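Local structure of 1-pyrroline-5-carboxylate dehydrogenase (Thermus thermophilus, 1UZB) at residues Lys126-Ala131 and Glu355-Leu360; Ile295-Thr300 and Leu328-Gly333; Asp302-Ala307 and Leu339-Lys344; Gln384-Gly389 and Pro401-Glu406; Val407-Arg412 and Ser424-Lys429. The protein probably catalyses the NAD-dependent oxidation of 1-pyrroline-5-carboxylate, by way of its open-chain semialdehyde, to glutamate, as a member of the aldehyde dehydrogenase family. One frame throughout, in Å; residues are numbered along the deposited sequence.

Contact 1: residues Lys126-Ala131 and Glu355-Leu360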
# COMPACT_ATOMS: atom_id res chain seq x y z
N LYS A 126 -44.19 -14.04 1.44
CA LYS A 126 -43.41 -13.25 0.50
C LYS A 126 -43.68 -13.80 -0.90
O LYS A 126 -43.84 -15.01 -1.06
CB LYS A 126 -41.91 -13.37 0.78
CG LYS A 126 -41.49 -12.76 2.09
CD LYS A 126 -40.01 -12.43 2.10
CE LYS A 126 -39.68 -11.57 3.31
NZ LYS A 126 -38.30 -11.03 3.29
N ASN A 127 -43.74 -12.93 -1.90
CA ASN A 127 -43.92 -13.43 -3.25
C ASN A 127 -42.55 -14.00 -3.64
O ASN A 127 -41.60 -13.96 -2.86
CB ASN A 127 -44.43 -12.35 -4.23
CG ASN A 127 -43.46 -11.21 -4.46
OD1 ASN A 127 -42.28 -11.31 -4.15
ND2 ASN A 127 -43.96 -10.13 -5.03
N TRP A 128 -42.45 -14.55 -4.85
CA TRP A 128 -41.21 -15.19 -5.28
C TRP A 128 -39.93 -14.36 -5.24
O TRP A 128 -38.91 -14.82 -4.73
CB TRP A 128 -41.40 -15.77 -6.68
CG TRP A 128 -42.43 -16.87 -6.78
CD1 TRP A 128 -43.46 -17.13 -5.91
CD2 TRP A 128 -42.56 -17.80 -7.85
NE1 TRP A 128 -44.22 -18.17 -6.38
CE2 TRP A 128 -43.69 -18.60 -7.57
CE3 TRP A 128 -41.83 -18.04 -9.02
CZ2 TRP A 128 -44.11 -19.62 -8.43
CZ3 TRP A 128 -42.25 -19.06 -9.88
CH2 TRP A 128 -43.38 -19.84 -9.57
N VAL A 129 -39.96 -13.15 -5.80
CA VAL A 129 -38.75 -12.33 -5.81
C VAL A 129 -38.38 -11.79 -4.43
O VAL A 129 -37.19 -11.66 -4.11
CB VAL A 129 -38.85 -11.18 -6.84
CG1 VAL A 129 -39.08 -11.76 -8.23
CG2 VAL A 129 -39.96 -10.22 -6.45
N GLU A 130 -39.37 -11.46 -3.61
CA GLU A 130 -39.07 -10.98 -2.26
C GLU A 130 -38.39 -12.13 -1.50
O GLU A 130 -37.45 -11.91 -0.74
CB GLU A 130 -40.36 -10.57 -1.54
CG GLU A 130 -40.98 -9.25 -2.01
CD GLU A 130 -40.10 -8.03 -1.76
OE1 GLU A 130 -39.33 -8.03 -0.77
OE2 GLU A 130 -40.19 -7.06 -2.54
N ALA A 131 -38.86 -13.35 -1.72
CA ALA A 131 -38.27 -14.51 -1.07
C ALA A 131 -36.84 -14.73 -1.55
O ALA A 131 -35.94 -14.98 -0.75
CB ALA A 131 -39.11 -15.76 -1.35
N GLU A 355 -48.00 -17.96 -2.95
CA GLU A 355 -47.54 -18.99 -3.88
C GLU A 355 -47.85 -18.64 -5.34
O GLU A 355 -47.17 -19.12 -6.24
CB GLU A 355 -48.16 -20.35 -3.52
CG GLU A 355 -49.68 -20.39 -3.56
CD GLU A 355 -50.24 -21.80 -3.40
OE1 GLU A 355 -51.48 -21.95 -3.46
OE2 GLU A 355 -49.44 -22.74 -3.23
N GLU A 356 -48.87 -17.81 -5.56
CA GLU A 356 -49.25 -17.40 -6.91
C GLU A 356 -48.34 -16.29 -7.46
O GLU A 356 -48.52 -15.83 -8.58
CB GLU A 356 -50.69 -16.88 -6.92
CG GLU A 356 -51.76 -17.90 -6.53
CD GLU A 356 -51.86 -19.06 -7.51
OE1 GLU A 356 -51.52 -18.87 -8.69
OE2 GLU A 356 -52.29 -20.15 -7.09
N ASN A 357 -47.36 -15.87 -6.65
CA ASN A 357 -46.43 -14.81 -7.01
C ASN A 357 -47.12 -13.50 -7.39
O ASN A 357 -46.86 -12.93 -8.46
CB ASN A 357 -45.49 -15.26 -8.14
CG ASN A 357 -44.32 -14.32 -8.31
OD1 ASN A 357 -43.88 -13.69 -7.35
ND2 ASN A 357 -43.80 -14.22 -9.53
N PRO A 358 -48.00 -13.01 -6.52
CA PRO A 358 -48.72 -11.76 -6.78
C PRO A 358 -47.81 -10.59 -6.44
O PRO A 358 -46.71 -10.79 -5.91
CB PRO A 358 -49.89 -11.85 -5.81
CG PRO A 358 -49.23 -12.46 -4.61
CD PRO A 358 -48.41 -13.58 -5.23
N ASP A 359 -48.24 -9.37 -6.74
CA ASP A 359 -47.43 -8.21 -6.40
C ASP A 359 -47.39 -8.10 -4.88
O ASP A 359 -46.37 -7.73 -4.31
CB ASP A 359 -48.02 -6.94 -7.01
CG ASP A 359 -47.93 -6.93 -8.53
OD1 ASP A 359 -46.85 -7.26 -9.06
OD2 ASP A 359 -48.94 -6.59 -9.18
N LEU A 360 -48.52 -8.42 -4.24
CA LEU A 360 -48.61 -8.39 -2.79
C LEU A 360 -49.24 -9.66 -2.25
O LEU A 360 -50.26 -10.13 -2.77
CB LEU A 360 -49.46 -7.23 -2.28
CG LEU A 360 -48.85 -5.84 -2.15
CD1 LEU A 360 -48.81 -5.17 -3.51
CD2 LEU A 360 -49.69 -5.01 -1.19

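Contact 2: residues Ile295-Thr300 and Leu328-Gly333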
# COMPACT_ATOMS: atom_id res chain seq x y z
N ILE A 295 -39.86 9.37 0.88
CA ILE A 295 -39.25 9.60 -0.41
C ILE A 295 -39.76 10.98 -0.79
O ILE A 295 -40.97 11.25 -0.75
CB ILE A 295 -39.72 8.61 -1.50
CG1 ILE A 295 -39.10 7.23 -1.25
CG2 ILE A 295 -39.32 9.14 -2.88
CD1 ILE A 295 -39.57 6.16 -2.20
N ILE A 296 -38.83 11.86 -1.12
CA ILE A 296 -39.14 13.22 -1.54
C ILE A 296 -39.05 13.27 -3.05
O ILE A 296 -38.13 12.70 -3.63
CB ILE A 296 -38.10 14.24 -1.01
CG1 ILE A 296 -38.16 14.34 0.51
CG2 ILE A 296 -38.35 15.61 -1.66
CD1 ILE A 296 -37.03 15.16 1.11
N VAL A 297 -40.00 13.93 -3.70
CA VAL A 297 -39.94 14.09 -5.14
C VAL A 297 -40.17 15.57 -5.44
O VAL A 297 -41.14 16.15 -4.95
CB VAL A 297 -41.03 13.28 -5.88
CG1 VAL A 297 -40.81 13.41 -7.39
CG2 VAL A 297 -40.97 11.82 -5.47
N ASP A 298 -39.28 16.19 -6.20
CA ASP A 298 -39.48 17.59 -6.55
C ASP A 298 -39.90 17.71 -8.02
O ASP A 298 -39.99 16.71 -8.73
CB ASP A 298 -38.26 18.47 -6.23
CG ASP A 298 -37.04 18.17 -7.07
OD1 ASP A 298 -37.18 17.80 -8.25
OD2 ASP A 298 -35.92 18.34 -6.54
N GLU A 299 -40.16 18.94 -8.47
CA GLU A 299 -40.63 19.16 -9.83
C GLU A 299 -39.66 18.85 -10.97
O GLU A 299 -40.07 18.81 -12.12
CB GLU A 299 -41.15 20.59 -9.98
CG GLU A 299 -40.08 21.66 -9.83
CD GLU A 299 -40.65 23.06 -9.98
OE1 GLU A 299 -41.56 23.43 -9.21
OE2 GLU A 299 -40.18 23.80 -10.87
N THR A 300 -38.39 18.63 -10.65
CA THR A 300 -37.40 18.35 -11.69
C THR A 300 -37.20 16.86 -11.94
O THR A 300 -36.47 16.46 -12.85
CB THR A 300 -36.01 18.92 -11.33
OG1 THR A 300 -35.43 18.12 -10.29
CG2 THR A 300 -36.14 20.36 -10.86
N LEU A 328 -44.63 9.89 1.39
CA LEU A 328 -44.29 10.41 0.07
C LEU A 328 -44.44 11.92 0.20
O LEU A 328 -45.55 12.42 0.37
CB LEU A 328 -45.24 9.86 -1.01
CG LEU A 328 -44.99 10.42 -2.41
CD1 LEU A 328 -43.57 10.11 -2.87
CD2 LEU A 328 -46.00 9.83 -3.37
N ILE A 329 -43.31 12.62 0.17
CA ILE A 329 -43.30 14.08 0.32
C ILE A 329 -43.13 14.71 -1.05
O ILE A 329 -42.08 14.57 -1.69
CB ILE A 329 -42.16 14.51 1.25
CG1 ILE A 329 -42.31 13.82 2.61
CG2 ILE A 329 -42.16 16.02 1.43
CD1 ILE A 329 -41.11 13.97 3.52
N LEU A 330 -44.17 15.40 -1.51
CA LEU A 330 -44.15 16.01 -2.83
C LEU A 330 -44.17 17.53 -2.78
O LEU A 330 -45.02 18.12 -2.10
CB LEU A 330 -45.35 15.53 -3.64
CG LEU A 330 -45.52 14.01 -3.74
CD1 LEU A 330 -46.84 13.65 -4.43
CD2 LEU A 330 -44.34 13.42 -4.49
N THR A 331 -43.25 18.17 -3.50
CA THR A 331 -43.23 19.62 -3.56
C THR A 331 -44.45 20.01 -4.40
O THR A 331 -44.98 19.18 -5.14
CB THR A 331 -41.93 20.15 -4.21
OG1 THR A 331 -41.85 19.70 -5.57
CG2 THR A 331 -40.72 19.66 -3.44
N GLN A 332 -44.89 21.26 -4.28
CA GLN A 332 -46.08 21.70 -5.00
C GLN A 332 -46.11 21.33 -6.48
O GLN A 332 -47.11 20.82 -6.98
CB GLN A 332 -46.26 23.21 -4.83
CG GLN A 332 -47.59 23.74 -5.36
CD GLN A 332 -48.79 23.04 -4.75
OE1 GLN A 332 -48.87 22.86 -3.54
NE2 GLN A 332 -49.74 22.64 -5.60
N GLY A 333 -45.01 21.58 -7.19
CA GLY A 333 -44.96 21.26 -8.61
C GLY A 333 -44.99 19.78 -8.96
O GLY A 333 -45.35 19.41 -10.08
O HOH W 1 -42.50 22.61 -6.89

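Contact 3: residues Asp302-Ala307 and Leu339-Lys344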
# COMPACT_ATOMS: atom_id res chain seq x y z
N ASP A 302 -37.92 12.70 -12.73
CA ASP A 302 -38.50 11.89 -13.79
C ASP A 302 -39.69 11.30 -13.03
O ASP A 302 -39.53 10.38 -12.22
CB ASP A 302 -37.52 10.79 -14.22
CG ASP A 302 -38.11 9.82 -15.22
OD1 ASP A 302 -37.33 9.19 -15.96
OD2 ASP A 302 -39.36 9.68 -15.26
N PHE A 303 -40.87 11.86 -13.26
CA PHE A 303 -42.08 11.43 -12.55
C PHE A 303 -42.46 9.97 -12.72
O PHE A 303 -42.99 9.35 -11.80
CB PHE A 303 -43.25 12.32 -12.96
CG PHE A 303 -43.06 13.78 -12.63
CD1 PHE A 303 -43.69 14.76 -13.40
CD2 PHE A 303 -42.28 14.18 -11.55
CE1 PHE A 303 -43.53 16.12 -13.11
CE2 PHE A 303 -42.12 15.54 -11.25
CZ PHE A 303 -42.75 16.51 -12.02
N ASP A 304 -42.20 9.40 -13.90
CA ASP A 304 -42.53 8.00 -14.11
C ASP A 304 -41.57 7.11 -13.33
O ASP A 304 -41.98 6.13 -12.70
CB ASP A 304 -42.48 7.65 -15.60
CG ASP A 304 -43.57 8.35 -16.39
OD1 ASP A 304 -44.72 8.36 -15.92
OD2 ASP A 304 -43.26 8.89 -17.47
N LEU A 305 -40.29 7.46 -13.36
CA LEU A 305 -39.28 6.71 -12.63
C LEU A 305 -39.60 6.79 -11.14
O LEU A 305 -39.52 5.79 -10.42
CB LEU A 305 -37.90 7.30 -12.88
CG LEU A 305 -36.73 6.50 -12.29
CD1 LEU A 305 -36.48 5.26 -13.14
CD2 LEU A 305 -35.48 7.38 -12.26
N ALA A 306 -39.96 7.98 -10.68
CA ALA A 306 -40.28 8.19 -9.27
C ALA A 306 -41.49 7.36 -8.83
O ALA A 306 -41.45 6.70 -7.80
CB ALA A 306 -40.54 9.66 -9.01
N ALA A 307 -42.57 7.41 -9.61
CA ALA A 307 -43.77 6.66 -9.27
C ALA A 307 -43.49 5.16 -9.13
O ALA A 307 -43.99 4.51 -8.21
CB ALA A 307 -44.86 6.90 -10.32
N LEU A 339 -48.54 12.04 -7.82
CA LEU A 339 -49.63 11.33 -7.16
C LEU A 339 -50.51 10.61 -8.16
O LEU A 339 -50.92 9.47 -7.93
CB LEU A 339 -50.47 12.29 -6.31
CG LEU A 339 -51.60 11.63 -5.51
CD1 LEU A 339 -51.06 10.49 -4.66
CD2 LEU A 339 -52.27 12.68 -4.63
N GLU A 340 -50.81 11.25 -9.29
CA GLU A 340 -51.64 10.61 -10.29
C GLU A 340 -50.96 9.34 -10.81
O GLU A 340 -51.61 8.32 -11.00
CB GLU A 340 -51.93 11.58 -11.44
CG GLU A 340 -50.73 12.00 -12.26
CD GLU A 340 -50.68 11.32 -13.62
OE1 GLU A 340 -50.70 10.07 -13.67
OE2 GLU A 340 -50.63 12.04 -14.64
N ARG A 341 -49.65 9.41 -11.03
CA ARG A 341 -48.91 8.26 -11.52
C ARG A 341 -48.82 7.14 -10.48
O ARG A 341 -48.91 5.96 -10.81
CB ARG A 341 -47.50 8.68 -11.95
CG ARG A 341 -47.48 9.48 -13.25
CD ARG A 341 -46.10 10.03 -13.55
NE ARG A 341 -46.00 10.62 -14.89
CZ ARG A 341 -46.58 11.76 -15.25
NH1 ARG A 341 -46.42 12.21 -16.49
NH2 ARG A 341 -47.30 12.46 -14.39
N VAL A 342 -48.63 7.52 -9.21
CA VAL A 342 -48.55 6.53 -8.14
C VAL A 342 -49.88 5.80 -8.00
O VAL A 342 -49.91 4.57 -7.86
CB VAL A 342 -48.17 7.20 -6.79
CG1 VAL A 342 -48.38 6.22 -5.64
CG2 VAL A 342 -46.71 7.64 -6.83
N LEU A 343 -50.98 6.54 -8.05
CA LEU A 343 -52.30 5.93 -7.92
C LEU A 343 -52.59 4.97 -9.07
O LEU A 343 -53.10 3.87 -8.85
CB LEU A 343 -53.39 7.01 -7.86
CG LEU A 343 -53.38 7.88 -6.60
CD1 LEU A 343 -54.44 8.97 -6.71
CD2 LEU A 343 -53.64 7.00 -5.38
N LYS A 344 -52.26 5.39 -10.29
CA LYS A 344 -52.49 4.55 -11.46
C LYS A 344 -51.72 3.24 -11.37
O LYS A 344 -52.23 2.17 -11.72
CB LYS A 344 -52.08 5.29 -12.74
CG LYS A 344 -52.84 6.58 -13.01
CD LYS A 344 -54.35 6.38 -13.04
CE LYS A 344 -54.97 6.58 -11.66
NZ LYS A 344 -54.68 7.94 -11.12
O HOH W 2 -45.10 10.61 -18.34

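Contact 4: residues Gln384-Gly389 and Pro401-Glu406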
# COMPACT_ATOMS: atom_id res chain seq x y z
N GLN A 384 -56.82 12.23 3.73
CA GLN A 384 -57.86 11.86 2.77
C GLN A 384 -57.54 10.53 2.10
O GLN A 384 -56.54 10.40 1.39
CB GLN A 384 -57.99 12.94 1.68
CG GLN A 384 -59.09 12.65 0.67
CD GLN A 384 -58.98 13.49 -0.59
OE1 GLN A 384 -59.86 13.45 -1.45
NE2 GLN A 384 -57.89 14.23 -0.71
N LEU A 385 -58.40 9.53 2.33
CA LEU A 385 -58.21 8.22 1.72
C LEU A 385 -58.51 8.33 0.23
O LEU A 385 -59.60 8.73 -0.15
CB LEU A 385 -59.15 7.20 2.37
CG LEU A 385 -59.05 5.76 1.85
CD1 LEU A 385 -57.68 5.19 2.18
CD2 LEU A 385 -60.15 4.92 2.48
N VAL A 386 -57.54 7.97 -0.61
CA VAL A 386 -57.74 8.04 -2.05
C VAL A 386 -57.54 6.71 -2.77
O VAL A 386 -57.73 6.63 -3.99
CB VAL A 386 -56.83 9.11 -2.70
CG1 VAL A 386 -57.27 10.50 -2.26
CG2 VAL A 386 -55.38 8.86 -2.33
N LEU A 387 -57.16 5.67 -2.03
CA LEU A 387 -56.97 4.34 -2.62
C LEU A 387 -56.95 3.26 -1.55
O LEU A 387 -56.33 3.43 -0.49
CB LEU A 387 -55.67 4.27 -3.43
CG LEU A 387 -55.49 2.93 -4.16
CD1 LEU A 387 -56.55 2.79 -5.25
CD2 LEU A 387 -54.10 2.85 -4.77
N GLY A 388 -57.63 2.15 -1.82
CA GLY A 388 -57.67 1.03 -0.89
C GLY A 388 -58.30 1.33 0.45
O GLY A 388 -59.40 1.88 0.51
N GLY A 389 -57.62 0.94 1.52
CA GLY A 389 -58.13 1.19 2.85
C GLY A 389 -59.04 0.11 3.40
O GLY A 389 -59.85 0.37 4.29
N PRO A 401 -53.52 -2.23 -1.31
CA PRO A 401 -52.56 -1.12 -1.28
C PRO A 401 -53.37 0.12 -0.93
O PRO A 401 -54.39 0.41 -1.57
CB PRO A 401 -52.03 -1.10 -2.72
CG PRO A 401 -52.03 -2.55 -3.08
CD PRO A 401 -53.37 -3.03 -2.54
N THR A 402 -52.92 0.84 0.08
CA THR A 402 -53.63 2.00 0.57
C THR A 402 -52.86 3.31 0.46
O THR A 402 -51.64 3.34 0.68
CB THR A 402 -54.04 1.77 2.03
OG1 THR A 402 -54.83 0.57 2.10
CG2 THR A 402 -54.83 2.94 2.58
N VAL A 403 -53.57 4.38 0.12
CA VAL A 403 -52.96 5.69 -0.00
C VAL A 403 -53.82 6.78 0.63
O VAL A 403 -55.03 6.87 0.39
CB VAL A 403 -52.75 6.10 -1.48
CG1 VAL A 403 -52.09 7.47 -1.56
CG2 VAL A 403 -51.88 5.07 -2.19
N PHE A 404 -53.19 7.59 1.47
CA PHE A 404 -53.85 8.73 2.10
C PHE A 404 -53.09 9.94 1.57
O PHE A 404 -51.87 9.90 1.43
CB PHE A 404 -53.70 8.73 3.62
CG PHE A 404 -54.56 7.71 4.32
CD1 PHE A 404 -54.05 6.47 4.67
CD2 PHE A 404 -55.88 8.01 4.66
CE1 PHE A 404 -54.83 5.53 5.35
CE2 PHE A 404 -56.67 7.08 5.34
CZ PHE A 404 -56.15 5.84 5.69
N THR A 405 -53.80 11.02 1.27
CA THR A 405 -53.12 12.22 0.80
C THR A 405 -53.50 13.44 1.64
O THR A 405 -54.38 13.35 2.50
CB THR A 405 -53.38 12.48 -0.70
OG1 THR A 405 -52.45 13.47 -1.17
CG2 THR A 405 -54.80 12.95 -0.95
N GLU A 406 -52.82 14.56 1.39
CA GLU A 406 -53.03 15.79 2.15
C GLU A 406 -52.89 15.47 3.64
O GLU A 406 -53.60 16.01 4.49
CB GLU A 406 -54.42 16.39 1.87
CG GLU A 406 -54.64 16.87 0.42
CD GLU A 406 -53.82 18.09 0.03
OE1 GLU A 406 -53.27 18.78 0.92
OE2 GLU A 406 -53.73 18.38 -1.19

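Contact 5: residues Val407-Arg412 and Ser424-Lys429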
# COMPACT_ATOMS: atom_id res chain seq x y z
N VAL A 407 -51.95 14.59 3.95
CA VAL A 407 -51.71 14.18 5.33
C VAL A 407 -50.87 15.19 6.10
O VAL A 407 -49.81 15.62 5.63
CB VAL A 407 -51.00 12.81 5.39
CG1 VAL A 407 -50.81 12.39 6.84
CG2 VAL A 407 -51.80 11.77 4.63
N PRO A 408 -51.33 15.61 7.29
CA PRO A 408 -50.56 16.57 8.08
C PRO A 408 -49.27 15.90 8.53
O PRO A 408 -49.28 14.74 8.95
CB PRO A 408 -51.48 16.87 9.26
CG PRO A 408 -52.85 16.71 8.67
CD PRO A 408 -52.69 15.44 7.85
N PRO A 409 -48.13 16.61 8.46
CA PRO A 409 -46.85 16.04 8.87
C PRO A 409 -46.82 15.41 10.26
O PRO A 409 -46.10 14.44 10.49
CB PRO A 409 -45.89 17.22 8.74
CG PRO A 409 -46.47 18.01 7.61
CD PRO A 409 -47.95 17.98 7.93
N LYS A 410 -47.60 15.96 11.19
CA LYS A 410 -47.61 15.44 12.55
C LYS A 410 -48.75 14.47 12.87
O LYS A 410 -48.95 14.10 14.02
CB LYS A 410 -47.61 16.60 13.55
CG LYS A 410 -46.34 17.45 13.47
CD LYS A 410 -46.32 18.54 14.52
CE LYS A 410 -45.07 19.41 14.40
NZ LYS A 410 -43.82 18.62 14.58
N ALA A 411 -49.49 14.06 11.84
CA ALA A 411 -50.58 13.11 12.03
C ALA A 411 -49.99 11.78 12.47
O ALA A 411 -48.84 11.47 12.15
CB ALA A 411 -51.35 12.93 10.74
N ARG A 412 -50.75 10.98 13.20
CA ARG A 412 -50.24 9.69 13.65
C ARG A 412 -49.78 8.82 12.48
O ARG A 412 -48.74 8.16 12.58
CB ARG A 412 -51.30 8.95 14.47
CG ARG A 412 -51.68 9.67 15.76
CD ARG A 412 -52.58 8.79 16.61
NE ARG A 412 -51.91 7.56 17.01
CZ ARG A 412 -52.52 6.52 17.57
NH1 ARG A 412 -51.83 5.44 17.89
NH2 ARG A 412 -53.83 6.56 17.79
N SER A 424 -48.60 7.42 3.11
CA SER A 424 -49.11 8.74 3.48
C SER A 424 -48.43 9.80 2.61
O SER A 424 -47.20 9.94 2.64
CB SER A 424 -48.83 9.03 4.96
OG SER A 424 -49.56 8.16 5.80
N VAL A 425 -49.22 10.55 1.86
CA VAL A 425 -48.69 11.58 0.97
C VAL A 425 -48.84 12.95 1.60
O VAL A 425 -49.93 13.36 2.00
CB VAL A 425 -49.41 11.55 -0.39
CG1 VAL A 425 -48.76 12.53 -1.35
CG2 VAL A 425 -49.37 10.13 -0.96
N ILE A 426 -47.72 13.66 1.67
CA ILE A 426 -47.64 14.98 2.27
C ILE A 426 -47.24 16.00 1.21
O ILE A 426 -46.26 15.81 0.49
CB ILE A 426 -46.59 14.97 3.41
CG1 ILE A 426 -46.92 13.85 4.40
CG2 ILE A 426 -46.55 16.32 4.10
CD1 ILE A 426 -45.80 13.53 5.38
N ARG A 427 -48.02 17.08 1.10
CA ARG A 427 -47.76 18.12 0.12
C ARG A 427 -47.04 19.30 0.78
O ARG A 427 -47.52 19.84 1.78
CB ARG A 427 -49.08 18.59 -0.49
CG ARG A 427 -48.96 19.70 -1.52
CD ARG A 427 -50.26 19.85 -2.30
NE ARG A 427 -51.37 20.27 -1.45
CZ ARG A 427 -51.61 21.53 -1.09
NH1 ARG A 427 -52.65 21.81 -0.31
NH2 ARG A 427 -50.83 22.50 -1.52
N VAL A 428 -45.89 19.68 0.23
CA VAL A 428 -45.10 20.78 0.77
C VAL A 428 -44.83 21.81 -0.32
O VAL A 428 -44.96 21.52 -1.50
CB VAL A 428 -43.76 20.27 1.37
CG1 VAL A 428 -44.04 19.25 2.46
CG2 VAL A 428 -42.89 19.65 0.29
N LYS A 429 -44.43 23.02 0.09
CA LYS A 429 -44.19 24.10 -0.87
C LYS A 429 -42.93 23.97 -1.71
O LYS A 429 -42.97 24.17 -2.92
CB LYS A 429 -44.17 25.45 -0.15
CG LYS A 429 -43.92 26.62 -1.09
CD LYS A 429 -43.94 27.97 -0.37
CE LYS A 429 -42.76 28.14 0.58
NZ LYS A 429 -42.83 27.23 1.75
O HOH W 3 -49.95 17.33 3.38

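Contact 1: residues Lys126-Ala131 and Glu355-Leu360
Asn357 stacks its amide on the indole of Trp128, the two planes 18° apart. Its CB reaches the same face, 3.5 Å from the centroid of the Trp128 five-membered ring, in a CH-pi contact. With CG of Asn357 anti to the backbone N (chi1 -167°), its OD1 also reaches the helix start, where Trp128 N donates to it at 3.0 Å from 43° above the carbonyl plane. At the ring edge, Trp128 NE1 donates to Glu355 O over 3.1 Å, from above the carbonyl plane. Asn127 is the N-cap of helix 128-149: its OD1 accepts from Glu130 N at 3.0 Å. The same amide reaches across with ND2, which donates to Pro358 O at 3.0 Å, nearly in both the amide and carbonyl planes, so both ends fix its rotation. Replacing Trp128 by alanine would probably leave Glu355 O without this donor and the Asn357 amide without the surface it lies on. Phe14 meets the indole edge-to-face, and helix 17-32 also touches it.

Contact 2: residues Ile295-Thr300 and Leu328-Gly333
Ile296 and Ile329 share one face of the parallel strand pair, while Ile295, Val297, Leu328 and Leu330 share the other. Among flat side-chain groups, the Asp298 carboxylate takes two donors on OD1, Thr300 N on the anti side and Thr300 OG1 on the syn side, both tilted out of the carboxylate plane; the first closes an Asx turn. Asp298 OD2 bonds to Ser451 and His456. The short strand axes run 4.8 Å apart at 17°, and the pair belongs to a beta-alpha-beta unit in which helix 303-315 joins strands 293-297 and 325-331. Its register is fixed by three backbone bonds: Ile329 N to Ile295 O at 2.9 Å, Val297 N to Ile329 O at 3.0 Å, and the longer Thr331 N to Val297 O at 3.3 Å. Leu330 lies beside Val297, both pointing the same way, and its CD2 comes within 3.6 Å of Val297 CB. CG of Leu330 stands anti to the carbonyl carbon (chi1 -53°), which brings that methyl back toward the partner strand. Beyond the strand ends a water donates to Glu299 OE1 at 2.6 Å and accepts from Gly333 N at 2.7 Å. Ala434 of helix 431-439 packs on both Ile296 and Ile329.

Contact 3: residues Asp302-Ala307 and Leu339-Lys344
Ala307 and Val342 bring the two helical segments together, their CA atoms 4.9 Å apart where the short axes pass at 8.9 Å and 46°. Helices 303-315 and 332-346, which precede and follow strand 325-331, pack side by side on the sheet face bearing Val297, Leu328 and Leu330. The approach is close at Ala307: its CB lies 3.6 Å from Arg341 CB, and Val342 CG2 sits against its CA and CB. The Arg341 chain runs extended from CG to NE, its CD 3.7 Å from Phe303 CB, which lies over one face of the guanidinium. At the edge, in the guanidinium plane, Arg341 NE donates to Asp304 OD1 at 2.8 Å, meeting it from 51° above the carboxylate plane. A water donates to Asp304 OD2 and accepts from Arg341 NH1 at 2.8 Å. Arg341 NH2 bonds to Pro337 O and has Glu340 OE2 nearby, an interaction of charges alone. With acids of both helices beside it, the guanidinium is probably restrained in its rotation and its positive charge stabilised.

Contact 4: residues Gln384-Gly389 and Pro401-Glu406
Leu385 lays CD1 over one face of the Phe404 ring, 4.0 Å from the ring centroid and 18° off its normal, a CH-pi contact at the non-hydrogen-bonded pair of two antiparallel strands. With CG anti to the backbone N (chi1 -179°), the same methyl also meets Thr402 CG2. Gln384 and Thr405 run side by side, pointing the same way, and Gln384 NE2 ends 3.4 Å from Thr405 CG2. Val386 turns CG2 against Val403 CG1 at 3.7 Å, while its CG1 meets Thr405 CG2 with the two side chains at about a right angle. Leu387 places CB opposite Val403 CB. The register shifts by one residue between Leu385 and Leu387, a classic beta bulge in which two N-H groups meet Val403 O: Val386 N donates to it at 2.9 Å, and Leu387 N makes a weak bond. Beyond the end of strand 384-387, Gly389 N donates to Thr402 OG1 at 2.9 Å, and that hydroxyl is also bonded to Ala400 O. A valine in place of Thr402 would probably leave both Gly389 N and Ala400 O without the hydroxyl they share. Gly388 has positive phi (63°), and a CB there would clash with Pro401 O. Strand 384-387 is outermost within the chain; strand 402-405 separates it from strand 422-428, and Leu339 and Leu343 of helix 332-346 pack on the face bearing Leu387, Val403 and Thr405.

Contact 5: residues Val407-Arg412 and Ser424-Lys429
Val407 N donates to Val425 O at 3.1 Å, one residue later than regular parallel pairing would put the donor, because Glu406, with positive phi, intervenes after strand 402-405. Val407 CG2, anti to the carbonyl carbon, reaches along strand 424-428 to meet Ser424 CB at 4.1 Å, while CB faces Ile426 CG1. Where a further backbone bond might fall, a water is inserted: it donates to Val407 O at 2.8 Å and accepts from Arg427 N at 3.0 Å. The loop thus leaves the edge of strand 422-428 here, with the water serving both backbone atoms. Pro408 begins a type I beta turn closed by Ala411 N to Pro408 O. Inside that turn, Pro409 sets the CG of its ring against Ile426 CG2 at 3.9 Å. Ser424 OG is bonded to Ile413 O, tying the loop after the turn to the strand. Strand 422-428 runs between strands 402-405 and 325-331; Val437 of helix 431-439 packs on Ile426, and Tyr335 and Leu339 of helix 332-346 touch Val425.

Overall arrangement
Contacts 2, 4 and 5 belong to one sheet, probably that of the catalytic domain as in other aldehyde dehydrogenases. Contact 5 joins the other two: Val425 N lies 2.8 Å from Phe404 O of contact 4, and Ile426 N lies 2.8 Å from Leu328 O of contact 2. Arg427 adds side-chain links, a salt bridge to Glu406 and a probable hydrogen bond to Gln332. Contact 3 packs its helices against this sheet, with Leu339 on Thr405 and Val425, Leu343 on Leu387, and Ala306 on Val297. Contact 1 stands apart, its centre about 30 Å from that of contact 2, and touches the group through Leu360 CD2, 3.9 Å from Pro401 CG of contact 4.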